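Putative oxidoreductase molybdopterin-binding subunit (Sulfolobus tokodaii, PDB 4ZOH) probably serves as the molybdopterin-binding catalytic subunit of a molybdenum hydroxylase of the xanthine dehydrogenase and aldehyde oxidase family. Local coordinates at residues G483-L495 with S661-A673. Residues are numbered along the deposited sequence; the frame is centred on the assembly and turned at random.
Sequences GSRTVTIGGSAVL and SPHPTGSKGIGEA. With MCN (pterin cytosine dinucleotide), chain D.
Ser-484, Thr-488 and Thr-665 bury the largest areas in this contact, in which the start of helix 486-512 and the glycine-rich loop ahead of helix 673-688 close round the pyrophosphate of the pterin cytosine dinucleotide, the molybdopterin cofactor site, as in the xanthine dehydrogenase and aldehyde oxidase family. Thr-486 and Val-487 offer backbone N-H groups from the first turn of the helix, that of Val-487 reaching MCN O1A at 2.9 Å; across the phosphate, Ile-670 N and Gly-671 N both donate to O2A. The helix end, N-terminus toward the phosphates, probably helps to balance their charge.

Ser-484 OG turns beside its own backbone N (chi1 -54°) and donates to Glu-672 OE1 at 2.9 Å, using the anti lone pair of the carboxylate. Arg-336 forms a salt bridge to the same oxygen, and Gly-333 N binds OE2. These bonds probably hold the Glu-672 side chain where its nearest atom lies about 3 Å from the molybdenum; Glu-672 CD lies 3.2 Å from MCN S8'. At Glu-672, a glutamine would probably leave Arg-336 without its charged mate and Ser-484 OG without its carboxylate acceptor.

Farther along the helix, Thr-488 OG1 shares a 2.8 Å hydrogen bond with Ser-667 OG, which is also bonded to Thr-665 OG1. The CG2 branch of Thr-665 packs against Ser-492 OG and Leu-495 CD2. His-663, held through ND1 by Tyr-558, receives Ile-489 CD1 over one ring face in a CH-pi contact, 3.9 Å from the centroid. Ser-492 OG turns back to Thr-488 O at 2.7 Å, nearly in line with the carbonyl bond (166°).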
loop_
_atom_site.group_PDB
_atom_site.type_symbol
_atom_site.label_atom_id
_atom_site.label_comp_id
_atom_site.label_asym_id
_atom_site.label_seq_id
_atom_site.Cartn_x
_atom_site.Cartn_y
_atom_site.Cartn_z
ATOM N N GLY A 483 -22.680 6.894 -19.432
ATOM C CA GLY A 483 -23.284 7.385 -20.697
ATOM C C GLY A 483 -22.621 6.866 -21.993
ATOM O O GLY A 483 -22.630 7.580 -23.021
ATOM N N SER A 484 -22.021 5.660 -21.930
ATOM C CA SER A 484 -21.443 4.988 -23.086
ATOM C C SER A 484 -20.631 5.983 -23.896
ATOM O O SER A 484 -20.773 6.120 -25.124
ATOM C CB SER A 484 -22.548 4.327 -23.877
ATOM O OG SER A 484 -23.326 3.453 -23.030
ATOM N N ARG A 485 -19.749 6.661 -23.177
ATOM C CA ARG A 485 -18.987 7.776 -23.702
ATOM C C ARG A 485 -17.528 7.448 -23.826
ATOM O O ARG A 485 -16.787 8.167 -24.479
ATOM C CB ARG A 485 -19.160 9.030 -22.755
ATOM C CG ARG A 485 -18.366 8.931 -21.424
ATOM C CD ARG A 485 -18.784 10.019 -20.385
ATOM N NE ARG A 485 -18.426 11.359 -20.846
ATOM C CZ ARG A 485 -17.176 11.851 -20.849
ATOM N NH1 ARG A 485 -16.189 11.108 -20.346
ATOM N NH2 ARG A 485 -16.905 13.083 -21.330
ATOM N N THR A 486 -17.080 6.364 -23.217
ATOM C CA THR A 486 -15.625 6.232 -23.027
ATOM C C THR A 486 -14.837 6.004 -24.304
ATOM O O THR A 486 -13.845 6.740 -24.568
ATOM C CB THR A 486 -15.299 5.152 -22.017
ATOM O OG1 THR A 486 -15.990 5.452 -20.807
ATOM C CG2 THR A 486 -13.846 5.087 -21.784
ATOM N N VAL A 487 -15.249 5.035 -25.126
ATOM C CA VAL A 487 -14.415 4.817 -26.329
ATOM C C VAL A 487 -14.555 6.034 -27.295
ATOM O O VAL A 487 -13.607 6.432 -27.973
ATOM C CB VAL A 487 -14.676 3.448 -27.036
ATOM C CG1 VAL A 487 -15.945 3.514 -27.882
ATOM C CG2 VAL A 487 -13.435 3.074 -27.890
ATOM N N THR A 488 -15.727 6.653 -27.303
ATOM C CA THR A 488 -15.973 7.750 -28.248
ATOM C C THR A 488 -15.301 9.057 -27.820
ATOM O O THR A 488 -14.494 9.618 -28.567
ATOM C CB THR A 488 -17.485 7.929 -28.407
ATOM O OG1 THR A 488 -17.995 6.697 -28.844
ATOM C CG2 THR A 488 -17.842 8.979 -29.507
ATOM N N ILE A 489 -15.704 9.575 -26.651
ATOM C CA ILE A 489 -15.144 10.850 -26.150
ATOM C C ILE A 489 -13.716 10.679 -25.609
ATOM O O ILE A 489 -12.754 11.474 -25.917
ATOM C CB ILE A 489 -16.066 11.456 -25.067
ATOM C CG1 ILE A 489 -17.526 11.559 -25.559
ATOM C CG2 ILE A 489 -15.548 12.847 -24.696
ATOM C CD1 ILE A 489 -17.732 12.182 -26.959
ATOM N N GLY A 490 -13.538 9.643 -24.782
ATOM C CA GLY A 490 -12.210 9.382 -24.258
ATOM C C GLY A 490 -11.294 8.941 -25.402
ATOM O O GLY A 490 -10.111 9.283 -25.425
ATOM N N GLY A 491 -11.816 8.184 -26.371
ATOM C CA GLY A 491 -10.918 7.739 -27.496
ATOM C C GLY A 491 -10.547 8.916 -28.405
ATOM O O GLY A 491 -9.408 9.009 -28.931
ATOM N N SER A 492 -11.484 9.851 -28.569
ATOM C CA SER A 492 -11.126 11.042 -29.368
ATOM C C SER A 492 -10.040 11.841 -28.679
ATOM O O SER A 492 -9.070 12.300 -29.356
ATOM C CB SER A 492 -12.367 11.876 -29.640
ATOM O OG SER A 492 -13.257 11.141 -30.472
ATOM N N ALA A 493 -10.128 11.956 -27.330
ATOM C CA ALA A 493 -8.998 12.620 -26.622
ATOM C C ALA A 493 -7.658 11.841 -26.859
ATOM O O ALA A 493 -6.572 12.435 -27.069
ATOM C CB ALA A 493 -9.328 12.834 -25.123
ATOM N N VAL A 494 -7.743 10.506 -26.843
ATOM C CA VAL A 494 -6.549 9.646 -27.098
ATOM C C VAL A 494 -5.965 9.919 -28.527
ATOM O O VAL A 494 -4.755 10.065 -28.733
ATOM C CB VAL A 494 -6.905 8.142 -26.824
ATOM C CG1 VAL A 494 -5.902 7.157 -27.472
ATOM C CG2 VAL A 494 -7.053 7.853 -25.300
ATOM N N LEU A 495 -6.863 10.050 -29.500
ATOM C CA LEU A 495 -6.484 10.289 -30.886
ATOM C C LEU A 495 -5.759 11.655 -31.018
ATOM O O LEU A 495 -4.655 11.733 -31.587
ATOM C CB LEU A 495 -7.784 10.202 -31.695
ATOM C CG LEU A 495 -7.943 9.709 -33.100
ATOM C CD1 LEU A 495 -6.945 8.663 -33.507
ATOM C CD2 LEU A 495 -9.370 9.176 -33.211
ATOM N N SER A 661 -20.424 8.650 -35.992
ATOM C CA SER A 661 -20.635 9.805 -35.139
ATOM C C SER A 661 -19.831 10.944 -35.754
ATOM O O SER A 661 -18.983 10.705 -36.614
ATOM C CB SER A 661 -20.148 9.484 -33.708
ATOM O OG SER A 661 -18.751 9.557 -33.707
ATOM N N PRO A 662 -20.070 12.200 -35.335
ATOM C CA PRO A 662 -19.141 13.248 -35.876
ATOM C C PRO A 662 -17.736 13.261 -35.218
ATOM O O PRO A 662 -16.874 14.040 -35.621
ATOM C CB PRO A 662 -19.874 14.576 -35.614
ATOM C CG PRO A 662 -20.962 14.251 -34.603
ATOM C CD PRO A 662 -21.245 12.768 -34.639
ATOM N N HIS A 663 -17.502 12.411 -34.223
ATOM C CA HIS A 663 -16.233 12.466 -33.465
ATOM C C HIS A 663 -15.076 11.835 -34.250
ATOM O O HIS A 663 -15.301 10.978 -35.122
ATOM C CB HIS A 663 -16.435 11.753 -32.104
ATOM C CG HIS A 663 -17.579 12.330 -31.306
ATOM N ND1 HIS A 663 -17.544 13.601 -30.749
ATOM C CD2 HIS A 663 -18.804 11.831 -31.027
ATOM C CE1 HIS A 663 -18.682 13.827 -30.101
ATOM N NE2 HIS A 663 -19.472 12.777 -30.280
ATOM N N PRO A 664 -13.836 12.228 -33.926
ATOM C CA PRO A 664 -12.679 11.698 -34.654
ATOM C C PRO A 664 -12.579 10.161 -34.651
ATOM O O PRO A 664 -11.907 9.610 -35.498
ATOM C CB PRO A 664 -11.450 12.309 -33.922
ATOM C CG PRO A 664 -11.983 13.534 -33.264
ATOM C CD PRO A 664 -13.475 13.319 -33.009
ATOM N N THR A 665 -13.240 9.473 -33.736
ATOM C CA THR A 665 -13.195 8.014 -33.767
ATOM C C THR A 665 -14.254 7.475 -34.744
ATOM O O THR A 665 -14.143 6.326 -35.146
ATOM C CB THR A 665 -13.438 7.382 -32.377
ATOM O OG1 THR A 665 -14.739 7.785 -31.921
ATOM C CG2 THR A 665 -12.368 7.861 -31.398
ATOM N N GLY A 666 -15.274 8.288 -35.079
ATOM C CA GLY A 666 -16.486 7.804 -35.810
ATOM C C GLY A 666 -17.445 6.891 -35.045
ATOM O O GLY A 666 -18.524 6.488 -35.558
ATOM N N SER A 667 -17.086 6.570 -33.796
ATOM C CA SER A 667 -17.821 5.583 -32.990
ATOM C C SER A 667 -18.985 6.188 -32.179
ATOM O O SER A 667 -18.954 7.348 -31.816
ATOM C CB SER A 667 -16.820 4.950 -31.989
ATOM O OG SER A 667 -16.432 5.897 -30.982
ATOM N N LYS A 668 -19.984 5.377 -31.862
ATOM C CA LYS A 668 -21.035 5.711 -30.944
ATOM C C LYS A 668 -20.945 4.664 -29.835
ATOM O O LYS A 668 -20.342 3.585 -30.044
ATOM C CB LYS A 668 -22.439 5.623 -31.629
ATOM C CG LYS A 668 -22.442 6.351 -32.987
ATOM C CD LYS A 668 -23.844 6.469 -33.611
ATOM C CE LYS A 668 -23.838 7.284 -34.928
ATOM N NZ LYS A 668 -25.297 7.514 -35.267
ATOM N N GLY A 669 -21.609 4.940 -28.698
ATOM C CA GLY A 669 -21.587 4.029 -27.595
ATOM C C GLY A 669 -22.484 2.834 -27.692
ATOM O O GLY A 669 -23.650 2.922 -28.168
ATOM N N ILE A 670 -21.985 1.715 -27.172
ATOM C CA ILE A 670 -22.769 0.507 -27.065
ATOM C C ILE A 670 -22.888 0.010 -25.614
ATOM O O ILE A 670 -23.621 -0.986 -25.318
ATOM C CB ILE A 670 -22.076 -0.624 -27.923
ATOM C CG1 ILE A 670 -23.077 -1.782 -28.198
ATOM C CG2 ILE A 670 -20.823 -1.177 -27.172
ATOM C CD1 ILE A 670 -22.711 -2.748 -29.328
ATOM N N GLY A 671 -22.179 0.655 -24.670
ATOM C CA GLY A 671 -22.186 0.111 -23.256
ATOM C C GLY A 671 -23.567 -0.165 -22.735
ATOM O O GLY A 671 -23.780 -1.130 -21.952
ATOM N N GLU A 672 -24.526 0.663 -23.170
ATOM C CA GLU A 672 -25.905 0.568 -22.634
ATOM C C GLU A 672 -27.005 -0.043 -23.504
ATOM O O GLU A 672 -27.981 -0.494 -22.965
ATOM C CB GLU A 672 -26.357 1.942 -22.004
ATOM C CG GLU A 672 -25.477 2.316 -20.815
ATOM C CD GLU A 672 -25.596 3.784 -20.366
ATOM O OE1 GLU A 672 -25.133 4.687 -21.087
ATOM O OE2 GLU A 672 -26.227 4.028 -19.307
ATOM N N ALA A 673 -26.796 -0.029 -24.835
ATOM C CA ALA A 673 -27.709 -0.500 -25.930
ATOM C C ALA A 673 -28.345 -1.873 -25.691
ATOM O O ALA A 673 -29.586 -2.037 -25.748
ATOM C CB ALA A 673 -26.917 -0.442 -27.257
HETATM N N1 MCN D . -16.826 -0.296 -28.369
HETATM C C2 MCN D . -16.268 -0.370 -29.635
HETATM N N3 MCN D . -16.801 0.318 -30.692
HETATM C C4 MCN D . -17.933 1.093 -30.469
HETATM C C5 MCN D . -18.507 1.175 -29.202
HETATM C C6 MCN D . -17.937 0.493 -28.127
HETATM O O2 MCN D . -15.263 -1.044 -29.883
HETATM N N4 MCN D . -18.432 1.748 -31.496
HETATM C "C1'" MCN D . -16.171 -1.048 -27.296
HETATM C C2D MCN D . -15.156 -0.147 -26.588
HETATM O "O2'" MCN D . -13.866 -0.263 -27.108
HETATM C "C3'" MCN D . -15.124 -0.724 -25.198
HETATM C C4D MCN D . -16.571 -0.889 -24.982
HETATM O O4D MCN D . -17.091 -1.393 -26.288
HETATM O "O3'" MCN D . -14.485 -1.950 -25.121
HETATM C "C5'" MCN D . -16.803 0.575 -24.658
HETATM O "O5'" MCN D . -18.075 0.882 -24.685
HETATM P PA MCN D . -18.617 2.413 -24.666
HETATM O O1A MCN D . -17.701 3.498 -24.955
HETATM O O2A MCN D . -19.848 2.183 -25.497
HETATM O O3A MCN D . -19.154 2.368 -23.068
HETATM P PB MCN D . -18.167 2.709 -21.837
HETATM O O1B MCN D . -18.221 4.213 -21.618
HETATM O O2B MCN D . -16.819 2.141 -21.916
HETATM O O3B MCN D . -18.909 1.948 -20.737
HETATM C C10 MCN D . -19.963 2.528 -19.919
HETATM C "C9'" MCN D . -21.164 1.616 -19.875
HETATM C "C8'" MCN D . -22.127 2.003 -18.882
HETATM S "S8'" MCN D . -22.779 3.635 -18.876
HETATM C "C7'" MCN D . -22.661 1.114 -17.998
HETATM S "S7'" MCN D . -23.963 1.537 -16.853
HETATM C "C6'" MCN D . -22.310 -0.292 -18.009
HETATM C C7 MCN D . -21.652 -0.676 -19.376
HETATM O "O9'" MCN D . -20.668 0.302 -19.644
HETATM N "N5'" MCN D . -21.501 -0.696 -16.861
HETATM C C4A MCN D . -20.571 -1.754 -16.901
HETATM N "N8'" MCN D . -20.994 -2.015 -19.272
HETATM C C4B MCN D . -20.358 -2.426 -18.139
HETATM N "N1'" MCN D . -19.530 -3.468 -18.247
HETATM C "C2'" MCN D . -18.844 -3.862 -17.177
HETATM N "N2'" MCN D . -18.020 -4.879 -17.321
HETATM N "N3'" MCN D . -18.994 -3.250 -15.889
HETATM C "C4'" MCN D . -19.896 -2.173 -15.728
HETATM O "O4'" MCN D . -20.048 -1.635 -14.592
HETATM O O HOH W 1 -24.446 6.120 -17.856
#